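Local coordinates for protein cellulase (PDB 6XSO) that probably hydrolyses internal beta-1,4-glycosidic bonds of cellulose and related plant polysaccharides such as xylan, as a broad-specificity family 5 endoglucanase, at residues E66-M71 against Q113-I118; G307-S312 against T346-G351; Q330-F335 against E370-A375. All blocks are in the same frame, centred on the assembly; numbering follows the deposited sequence.

Contact 1 (E66-M71 against Q113-I118); sequences ELFKMM and QDMYCI
Q113 lays its side-chain amide along the backbone of K69: CD comes within 3.5 Å of K69 CA, and NE2 lies 3.5 Å from K69 CB. A bend at chi2 (-60°) turns the amide onto the helix, while Q113 CG passes 3.7 Å from F68 O. Next to it M115 brings its terminal methyl to the same turn, with CE 3.4 Å from F68 O and 3.8 Å from F68 CB. The methyl approaches the phenyl ring obliquely, and M71 CB makes a looser contact with M115 CE at 4.5 Å. In this (beta/alpha)8 barrel, helix 66-73, which precedes the second strand, rests against the turn that leads from helix 97-111 into the third strand, 116-119. Replacing Q113 by an alanine would probably leave K69 CA and CB without their cover and the turn less firmly set against the helix. Further out, the backbone carbonyl of Q113 accepts a hydrogen bond from K72 NZ, a second link to the same helix. K69 runs out extended and bends only at its last torsion, where NZ forms a salt bridge with E73. F68 and M115 both pack on V110 of helix 97-111 and on I79 of strand 78-81.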
loop_
_atom_site.group_PDB
_atom_site.type_symbol
_atom_site.label_atom_id
_atom_site.label_comp_id
_atom_site.label_asym_id
_atom_site.label_seq_id
_atom_site.Cartn_x
_atom_site.Cartn_y
_atom_site.Cartn_z
ATOM N N GLU A 66 3.022 -16.145 -14.393
ATOM C CA GLU A 66 4.324 -16.735 -14.114
ATOM C C GLU A 66 5.193 -15.811 -13.274
ATOM O O GLU A 66 6.007 -16.286 -12.471
ATOM C CB GLU A 66 4.996 -17.078 -15.438
ATOM C CG GLU A 66 4.375 -18.262 -16.167
ATOM C CD GLU A 66 2.987 -18.030 -16.773
ATOM O OE1 GLU A 66 2.631 -16.886 -17.180
ATOM O OE2 GLU A 66 2.255 -19.039 -16.859
ATOM N N LEU A 67 5.050 -14.498 -13.453
ATOM C CA LEU A 67 5.786 -13.548 -12.625
ATOM C C LEU A 67 5.641 -13.870 -11.140
ATOM O O LEU A 67 6.605 -13.776 -10.377
ATOM C CB LEU A 67 5.282 -12.125 -12.889
ATOM C CG LEU A 67 5.820 -11.018 -11.992
ATOM C CD1 LEU A 67 7.321 -10.824 -12.155
ATOM C CD2 LEU A 67 5.046 -9.703 -12.302
ATOM N N PHE A 68 4.437 -14.226 -10.702
ATOM C CA PHE A 68 4.214 -14.442 -9.277
ATOM C C PHE A 68 4.694 -15.814 -8.824
ATOM O O PHE A 68 5.098 -15.955 -7.664
ATOM C CB PHE A 68 2.761 -14.140 -8.931
ATOM C CG PHE A 68 2.376 -12.714 -9.247
ATOM C CD1 PHE A 68 3.026 -11.655 -8.634
ATOM C CD2 PHE A 68 1.433 -12.443 -10.216
ATOM C CE1 PHE A 68 2.691 -10.346 -8.946
ATOM C CE2 PHE A 68 1.100 -11.133 -10.530
ATOM C CZ PHE A 68 1.732 -10.095 -9.900
ATOM N N LYS A 69 4.662 -16.817 -9.704
ATOM C CA LYS A 69 5.348 -18.077 -9.416
ATOM C C LYS A 69 6.814 -17.814 -9.122
ATOM O O LYS A 69 7.369 -18.342 -8.150
ATOM C CB LYS A 69 5.189 -19.025 -10.598
ATOM C CG LYS A 69 5.887 -20.398 -10.452
ATOM C CD LYS A 69 5.637 -21.279 -11.694
ATOM C CE LYS A 69 6.300 -22.661 -11.586
ATOM N NZ LYS A 69 7.771 -22.499 -11.553
ATOM N N MET A 70 7.444 -16.962 -9.928
ATOM C CA MET A 70 8.851 -16.631 -9.722
ATOM C C MET A 70 9.062 -15.915 -8.392
ATOM O O MET A 70 9.993 -16.237 -7.641
ATOM C CB MET A 70 9.342 -15.758 -10.882
ATOM C CG MET A 70 10.834 -15.465 -10.830
ATOM S SD MET A 70 11.370 -14.383 -12.170
ATOM C CE MET A 70 10.745 -12.802 -11.623
ATOM N N MET A 71 8.219 -14.925 -8.087
ATOM C CA MET A 71 8.339 -14.210 -6.818
ATOM C C MET A 71 8.199 -15.166 -5.640
ATOM O O MET A 71 8.987 -15.123 -4.686
ATOM C CB MET A 71 7.272 -13.111 -6.744
ATOM C CG MET A 71 7.554 -11.940 -7.655
ATOM S SD MET A 71 8.886 -10.915 -6.994
ATOM C CE MET A 71 9.234 -9.891 -8.428
ATOM N N GLN A 113 -0.512 -18.560 -6.015
ATOM C CA GLN A 113 0.763 -18.946 -5.433
ATOM C C GLN A 113 0.697 -19.025 -3.921
ATOM O O GLN A 113 1.735 -19.151 -3.269
ATOM C CB GLN A 113 1.860 -17.972 -5.854
ATOM C CG GLN A 113 1.998 -17.874 -7.364
ATOM C CD GLN A 113 2.350 -19.223 -8.024
ATOM O OE1 GLN A 113 2.991 -20.086 -7.419
ATOM N NE2 GLN A 113 1.952 -19.383 -9.273
ATOM N N ASP A 114 -0.497 -18.943 -3.356
ATOM C CA ASP A 114 -0.696 -18.923 -1.911
ATOM C C ASP A 114 0.045 -17.760 -1.258
ATOM O O ASP A 114 0.468 -17.839 -0.099
ATOM C CB ASP A 114 -0.350 -20.257 -1.256
ATOM C CG ASP A 114 -1.119 -20.464 0.029
ATOM O OD1 ASP A 114 -2.347 -20.208 0.035
ATOM O OD2 ASP A 114 -0.492 -20.864 1.030
ATOM N N MET A 115 0.197 -16.668 -1.996
ATOM C CA MET A 115 0.678 -15.427 -1.418
ATOM C C MET A 115 -0.505 -14.546 -1.029
ATOM O O MET A 115 -1.595 -14.646 -1.597
ATOM C CB MET A 115 1.566 -14.664 -2.412
ATOM C CG MET A 115 2.944 -15.339 -2.656
ATOM S SD MET A 115 4.110 -14.335 -3.632
ATOM C CE MET A 115 3.317 -14.484 -5.203
ATOM N N TYR A 116 -0.282 -13.675 -0.047
ATOM C CA TYR A 116 -1.240 -12.618 0.254
ATOM C C TYR A 116 -1.270 -11.593 -0.878
ATOM O O TYR A 116 -0.284 -11.370 -1.579
ATOM C CB TYR A 116 -0.852 -11.894 1.548
ATOM C CG TYR A 116 -1.018 -12.727 2.779
ATOM C CD1 TYR A 116 -0.046 -13.631 3.163
ATOM C CD2 TYR A 116 -2.160 -12.630 3.546
ATOM C CE1 TYR A 116 -0.200 -14.415 4.292
ATOM C CE2 TYR A 116 -2.328 -13.394 4.662
ATOM C CZ TYR A 116 -1.337 -14.280 5.039
ATOM O OH TYR A 116 -1.506 -15.048 6.156
ATOM N N CYS A 117 -2.423 -10.943 -1.041
ATOM C CA CYS A 117 -2.597 -9.901 -2.044
ATOM C C CYS A 117 -3.308 -8.710 -1.411
ATOM O O CYS A 117 -4.379 -8.870 -0.823
ATOM C CB CYS A 117 -3.426 -10.405 -3.228
ATOM S SG CYS A 117 -3.466 -9.228 -4.603
ATOM N N ILE A 118 -2.705 -7.528 -1.505
ATOM C CA ILE A 118 -3.347 -6.279 -1.090
ATOM C C ILE A 118 -3.763 -5.520 -2.346
ATOM O O ILE A 118 -2.931 -5.274 -3.225
ATOM C CB ILE A 118 -2.377 -5.421 -0.257
ATOM C CG1 ILE A 118 -1.965 -6.097 1.050
ATOM C CG2 ILE A 118 -3.005 -4.042 0.032
ATOM C CD1 ILE A 118 -0.748 -5.394 1.727
#

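Contact 2 (G307-S312 against T346-G351); sequences GEWSTS and TFYWMG
W309 and Y348 meet at a right angle, the edge of the tyrosine directed at the face of the indole in a T-shaped stack. The tyrosine ring and the six-membered ring of W309 have their centroids 5.2 Å apart, with planes at 88°, and Y348 CD2 stands 3.8 Å from W309 CE2. W309 takes up its place with CG between the backbone N and the carbonyl carbon (chi1 68°), which carries the indole back over the neighbouring strand. W309 NE1 donates to a water 2.9 Å away, lying at the ring edge, and this water also hydrogen-bonds T346 OG1. The far end of Y348 is tied by a hydrogen bond of 2.8 Å between its OH and S310 OG. Beside the stack the backbones are joined: W349 N donates to W309 O over 2.9 Å, whereas W309 N bonds F347 O weakly. W309 O also lies over the face of Y348.

W349 turns the other way, toward E308. The two side chains run side by side, the carboxylate lying over one indole face with planes 29° apart and E308 OE2 3.6 Å from W349 CZ3, while M350 CG covers the opposite face. E308 is fixed by a salt bridge to R80 and a hydrogen bond from its OE1 to Y271. Family 5 enzymes carry their nucleophile at the end of the seventh barrel strand, which is where E308 sits, consistent with that role; the salt bridge, the bond to Y271 and the indole face of W349 would together probably limit rotation of its carboxylate.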
loop_
_atom_site.group_PDB
_atom_site.type_symbol
_atom_site.label_atom_id
_atom_site.label_comp_id
_atom_site.label_asym_id
_atom_site.label_seq_id
_atom_site.Cartn_x
_atom_site.Cartn_y
_atom_site.Cartn_z
ATOM N N GLY A 307 4.087 -0.561 3.482
ATOM C CA GLY A 307 3.571 -1.056 2.220
ATOM C C GLY A 307 4.355 -0.642 1.011
ATOM O O GLY A 307 4.074 -1.138 -0.083
ATOM N N GLU A 308 5.288 0.292 1.175
ATOM C CA GLU A 308 6.282 0.583 0.160
ATOM C C GLU A 308 7.564 0.941 0.878
ATOM O O GLU A 308 7.536 1.698 1.849
ATOM C CB GLU A 308 5.940 1.808 -0.702
ATOM C CG GLU A 308 4.632 1.713 -1.460
ATOM C CD GLU A 308 4.319 2.946 -2.274
ATOM O OE1 GLU A 308 5.221 3.805 -2.468
ATOM O OE2 GLU A 308 3.165 3.027 -2.765
ATOM N N TRP A 309 8.685 0.395 0.400
ATOM C CA TRP A 309 9.982 0.883 0.839
ATOM C C TRP A 309 11.030 0.662 -0.239
ATOM O O TRP A 309 10.868 -0.157 -1.150
ATOM C CB TRP A 309 10.445 0.226 2.141
ATOM C CG TRP A 309 10.785 -1.258 1.992
ATOM C CD1 TRP A 309 9.896 -2.280 1.786
ATOM C CD2 TRP A 309 12.084 -1.866 2.049
ATOM N NE1 TRP A 309 10.563 -3.485 1.707
ATOM C CE2 TRP A 309 11.900 -3.256 1.868
ATOM C CE3 TRP A 309 13.378 -1.373 2.228
ATOM C CZ2 TRP A 309 12.957 -4.154 1.875
ATOM C CZ3 TRP A 309 14.434 -2.276 2.248
ATOM C CH2 TRP A 309 14.211 -3.645 2.069
ATOM N N SER A 310 12.106 1.437 -0.103
ATOM C CA SER A 310 13.359 1.371 -0.851
ATOM C C SER A 310 14.204 2.452 -0.172
ATOM O O SER A 310 13.976 2.764 1.005
ATOM C CB SER A 310 13.176 1.566 -2.342
ATOM O OG SER A 310 14.442 1.396 -2.984
ATOM N N THR A 311 15.164 3.043 -0.872
ATOM C CA THR A 311 15.894 4.179 -0.327
ATOM C C THR A 311 15.412 5.451 -1.004
ATOM O O THR A 311 14.649 5.421 -1.970
ATOM C CB THR A 311 17.402 4.048 -0.528
ATOM O OG1 THR A 311 17.682 4.118 -1.932
ATOM C CG2 THR A 311 17.904 2.754 0.057
ATOM N N SER A 312 15.902 6.585 -0.501
ATOM C CA SER A 312 15.431 7.875 -0.983
ATOM C C SER A 312 15.783 8.121 -2.441
ATOM O O SER A 312 15.149 8.961 -3.082
ATOM C CB SER A 312 16.032 8.989 -0.128
ATOM O OG SER A 312 17.442 9.049 -0.302
ATOM N N THR A 346 6.947 -5.786 5.291
ATOM C CA THR A 346 7.530 -4.832 4.352
ATOM C C THR A 346 7.237 -5.261 2.921
ATOM O O THR A 346 7.226 -6.463 2.620
ATOM C CB THR A 346 9.056 -4.708 4.517
ATOM O OG1 THR A 346 9.722 -5.892 4.100
ATOM C CG2 THR A 346 9.413 -4.424 5.967
ATOM N N PHE A 347 6.959 -4.267 2.052
ATOM C CA PHE A 347 6.679 -4.494 0.629
ATOM C C PHE A 347 7.605 -3.597 -0.198
ATOM O O PHE A 347 7.420 -2.377 -0.238
ATOM C CB PHE A 347 5.197 -4.197 0.301
ATOM C CG PHE A 347 4.215 -5.223 0.826
ATOM C CD1 PHE A 347 3.897 -5.275 2.168
ATOM C CD2 PHE A 347 3.564 -6.109 -0.038
ATOM C CE1 PHE A 347 2.992 -6.209 2.650
ATOM C CE2 PHE A 347 2.644 -7.044 0.438
ATOM C CZ PHE A 347 2.359 -7.094 1.772
ATOM N N TYR A 348 8.604 -4.193 -0.861
ATOM C CA TYR A 348 9.576 -3.423 -1.637
ATOM C C TYR A 348 8.915 -2.773 -2.858
ATOM O O TYR A 348 8.036 -3.362 -3.486
ATOM C CB TYR A 348 10.746 -4.345 -2.065
ATOM C CG TYR A 348 11.874 -3.544 -2.630
ATOM C CD1 TYR A 348 11.990 -3.360 -4.003
ATOM C CD2 TYR A 348 12.799 -2.927 -1.797
ATOM C CE1 TYR A 348 12.993 -2.571 -4.528
ATOM C CE2 TYR A 348 13.800 -2.143 -2.316
ATOM C CZ TYR A 348 13.888 -1.963 -3.676
ATOM O OH TYR A 348 14.880 -1.151 -4.165
ATOM N N TRP A 349 9.327 -1.543 -3.188
ATOM C CA TRP A 349 8.714 -0.805 -4.300
ATOM C C TRP A 349 9.424 -1.112 -5.622
ATOM O O TRP A 349 10.535 -0.633 -5.861
ATOM C CB TRP A 349 8.751 0.707 -4.057
ATOM C CG TRP A 349 8.120 1.428 -5.232
ATOM C CD1 TRP A 349 8.759 2.137 -6.214
ATOM C CD2 TRP A 349 6.738 1.425 -5.577
ATOM N NE1 TRP A 349 7.848 2.591 -7.139
ATOM C CE2 TRP A 349 6.600 2.161 -6.778
ATOM C CE3 TRP A 349 5.592 0.872 -4.990
ATOM C CZ2 TRP A 349 5.364 2.359 -7.391
ATOM C CZ3 TRP A 349 4.369 1.079 -5.587
ATOM C CH2 TRP A 349 4.257 1.822 -6.778
ATOM N N MET A 350 8.756 -1.854 -6.505
ATOM C CA MET A 350 9.212 -2.091 -7.883
ATOM C C MET A 350 10.624 -2.679 -7.897
ATOM O O MET A 350 10.994 -3.483 -7.032
ATOM C CB MET A 350 9.027 -0.828 -8.711
ATOM C CG MET A 350 7.569 -0.455 -8.952
ATOM S SD MET A 350 7.331 0.942 -10.077
ATOM C CE MET A 350 7.769 0.197 -11.644
ATOM N N GLY A 351 11.413 -2.319 -8.898
ATOM C CA GLY A 351 12.667 -2.999 -9.095
ATOM C C GLY A 351 12.395 -4.484 -9.189
ATOM O O GLY A 351 11.281 -4.907 -9.520
HETATM O O HOH W 1 10.045 -6.334 1.253
#

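Contact 3 (Q330-F335 against E370-A375); sequences QFVDDF and ERIAKA
R371 reaches across to D333, crossing it at a slant, and grips its carboxylate side-on with two nitrogens. R371 NE donates to D333 OD1 over 3.0 Å, almost straight at 166°, and R371 NH2 donates to D333 OD2 over 2.8 Å, completing a two-pronged salt bridge. The carboxylate and guanidinium planes are only slightly turned against each other; both oxygens are met on their syn sides, though the nitrogens stand somewhat out of the carboxylate plane. A bend at chi2 (81°) swings the arginine chain across to helix 325-341 and brings its flat end level with the aspartate. D333 OD1 has a further donor, a water that also donates to R371 O, so the same oxygen is linked to both the side chain and the backbone of the arginine. A second water joins the carbonyls of D333 and A375, donating to each.

Beside this polar cluster the contact is apolar. V332 CG1 meets I372 CG1 at 3.8 Å, the two side chains crossing at about a right angle. One turn on, A375 presents its methyl to the backbone of the opposing helix, CB lying 3.9 Å from D333 CA; the small side chain allows the backbones to come close, with CA atoms of these two residues 4.9 Å apart. On its inner side V332 also touches W309 of the barrel wall. The axes of the two helical segments approach to 8.7 Å and cross at -30°, the near-parallel packing of neighbouring outer helices in a (beta/alpha)8 barrel, here those following the seventh and eighth strands.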
loop_
_atom_site.group_PDB
_atom_site.type_symbol
_atom_site.label_atom_id
_atom_site.label_comp_id
_atom_site.label_asym_id
_atom_site.label_seq_id
_atom_site.Cartn_x
_atom_site.Cartn_y
_atom_site.Cartn_z
ATOM N N GLN A 330 23.294 -3.631 3.041
ATOM C CA GLN A 330 23.385 -3.633 4.500
ATOM C C GLN A 330 22.162 -2.969 5.113
ATOM O O GLN A 330 21.678 -3.392 6.172
ATOM C CB GLN A 330 24.661 -2.921 4.945
ATOM C CG GLN A 330 25.920 -3.545 4.390
ATOM C CD GLN A 330 27.130 -2.645 4.555
ATOM O OE1 GLN A 330 27.405 -2.147 5.652
ATOM N NE2 GLN A 330 27.855 -2.417 3.464
ATOM N N PHE A 331 21.650 -1.928 4.453
ATOM C CA PHE A 331 20.414 -1.289 4.886
ATOM C C PHE A 331 19.250 -2.270 4.802
ATOM O O PHE A 331 18.454 -2.392 5.746
ATOM C CB PHE A 331 20.160 -0.029 4.030
ATOM C CG PHE A 331 18.719 0.417 4.007
ATOM C CD1 PHE A 331 18.156 1.004 5.121
ATOM C CD2 PHE A 331 17.941 0.239 2.880
ATOM C CE1 PHE A 331 16.837 1.409 5.120
ATOM C CE2 PHE A 331 16.616 0.626 2.871
ATOM C CZ PHE A 331 16.069 1.222 3.987
ATOM N N VAL A 332 19.139 -2.979 3.663
ATOM C CA VAL A 332 18.089 -3.986 3.468
ATOM C C VAL A 332 18.118 -5.008 4.597
ATOM O O VAL A 332 17.084 -5.336 5.197
ATOM C CB VAL A 332 18.268 -4.668 2.095
ATOM C CG1 VAL A 332 17.527 -5.999 2.022
ATOM C CG2 VAL A 332 17.871 -3.716 0.969
ATOM N N ASP A 333 19.291 -5.584 4.850
ATOM C CA ASP A 333 19.392 -6.619 5.870
ATOM C C ASP A 333 18.787 -6.139 7.183
ATOM O O ASP A 333 18.013 -6.852 7.832
ATOM C CB ASP A 333 20.865 -6.955 6.130
ATOM C CG ASP A 333 21.522 -7.742 5.014
ATOM O OD1 ASP A 333 20.849 -8.178 4.074
ATOM O OD2 ASP A 333 22.761 -7.927 5.091
ATOM N N ASP A 334 19.178 -4.935 7.609
ATOM C CA ASP A 334 18.769 -4.436 8.921
ATOM C C ASP A 334 17.310 -3.984 8.928
ATOM O O ASP A 334 16.608 -4.164 9.933
ATOM C CB ASP A 334 19.702 -3.303 9.346
ATOM C CG ASP A 334 19.283 -2.672 10.664
ATOM O OD1 ASP A 334 19.555 -3.296 11.722
ATOM O OD2 ASP A 334 18.692 -1.563 10.610
ATOM N N PHE A 335 16.851 -3.357 7.841
ATOM C CA PHE A 335 15.471 -2.873 7.759
ATOM C C PHE A 335 14.495 -4.035 7.856
ATOM O O PHE A 335 13.555 -4.012 8.661
ATOM C CB PHE A 335 15.300 -2.127 6.434
ATOM C CG PHE A 335 13.998 -1.381 6.300
ATOM C CD1 PHE A 335 13.889 -0.087 6.756
ATOM C CD2 PHE A 335 12.906 -1.966 5.680
ATOM C CE1 PHE A 335 12.698 0.604 6.611
ATOM C CE2 PHE A 335 11.718 -1.266 5.525
ATOM C CZ PHE A 335 11.612 0.001 6.012
ATOM N N GLU A 370 17.205 -11.558 -3.962
ATOM C CA GLU A 370 17.723 -12.583 -3.069
ATOM C C GLU A 370 18.107 -11.980 -1.729
ATOM O O GLU A 370 17.899 -12.603 -0.682
ATOM C CB GLU A 370 18.923 -13.299 -3.698
ATOM C CG GLU A 370 19.453 -14.401 -2.795
ATOM C CD GLU A 370 20.358 -15.401 -3.495
ATOM O OE1 GLU A 370 20.722 -15.179 -4.669
ATOM O OE2 GLU A 370 20.702 -16.414 -2.850
ATOM N N ARG A 371 18.663 -10.765 -1.742
ATOM C CA ARG A 371 19.077 -10.134 -0.494
ATOM C C ARG A 371 17.885 -9.883 0.420
ATOM O O ARG A 371 17.963 -10.124 1.631
ATOM C CB ARG A 371 19.800 -8.817 -0.775
ATOM C CG ARG A 371 20.587 -8.270 0.415
ATOM C CD ARG A 371 21.949 -8.966 0.553
ATOM N NE ARG A 371 22.646 -8.442 1.710
ATOM C CZ ARG A 371 23.952 -8.251 1.782
ATOM N NH1 ARG A 371 24.734 -8.562 0.752
ATOM N NH2 ARG A 371 24.458 -7.721 2.886
ATOM N N ILE A 372 16.776 -9.390 -0.139
ATOM C CA ILE A 372 15.572 -9.148 0.651
ATOM C C ILE A 372 15.035 -10.453 1.233
ATOM O O ILE A 372 14.719 -10.544 2.430
ATOM C CB ILE A 372 14.521 -8.428 -0.214
ATOM C CG1 ILE A 372 14.979 -7.024 -0.601
ATOM C CG2 ILE A 372 13.175 -8.409 0.509
ATOM C CD1 ILE A 372 14.191 -6.433 -1.761
ATOM N N ALA A 373 14.926 -11.490 0.397
ATOM C CA ALA A 373 14.378 -12.753 0.866
ATOM C C ALA A 373 15.247 -13.357 1.964
ATOM O O ALA A 373 14.731 -13.825 2.985
ATOM C CB ALA A 373 14.245 -13.738 -0.298
ATOM N N LYS A 374 16.568 -13.370 1.764
ATOM C CA LYS A 374 17.455 -13.958 2.762
ATOM C C LYS A 374 17.495 -13.143 4.047
ATOM O O LYS A 374 17.782 -13.705 5.118
ATOM C CB LYS A 374 18.860 -14.089 2.187
ATOM C CG LYS A 374 19.047 -15.341 1.354
ATOM C CD LYS A 374 20.511 -15.533 0.911
ATOM C CE LYS A 374 21.481 -15.644 2.083
ATOM N NZ LYS A 374 22.769 -16.314 1.686
ATOM N N ALA A 375 17.248 -11.832 3.960
ATOM C CA ALA A 375 17.237 -10.989 5.152
ATOM C C ALA A 375 16.123 -11.410 6.092
ATOM O O ALA A 375 16.242 -11.234 7.307
ATOM C CB ALA A 375 17.063 -9.512 4.782
HETATM O O HOH W 2 20.257 -10.693 3.133
HETATM O O HOH W 3 18.413 -9.603 8.075
#

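Followed from the N terminus, contact 1 closes first: its loop runs through the second strand and helix 97-111, joining helix 66-73 to the entry of the third strand. The chain then passes through the middle strands before contact 2 opens at 307-312. Contact 3 opens at 330-335, before 346-351 closes contact 2, and is itself closed by 370-375, so these two cross. Together they knit the last two beta-alpha units, contact 2 in the barrel wall and contact 3 in the helical layer outside it. W309 CE3 meets F335 CD2 at 3.5 Å between those layers. Inside the barrel, I118 CD1 reaches F347 CZ at 3.5 Å, bringing contact 1 against contact 2.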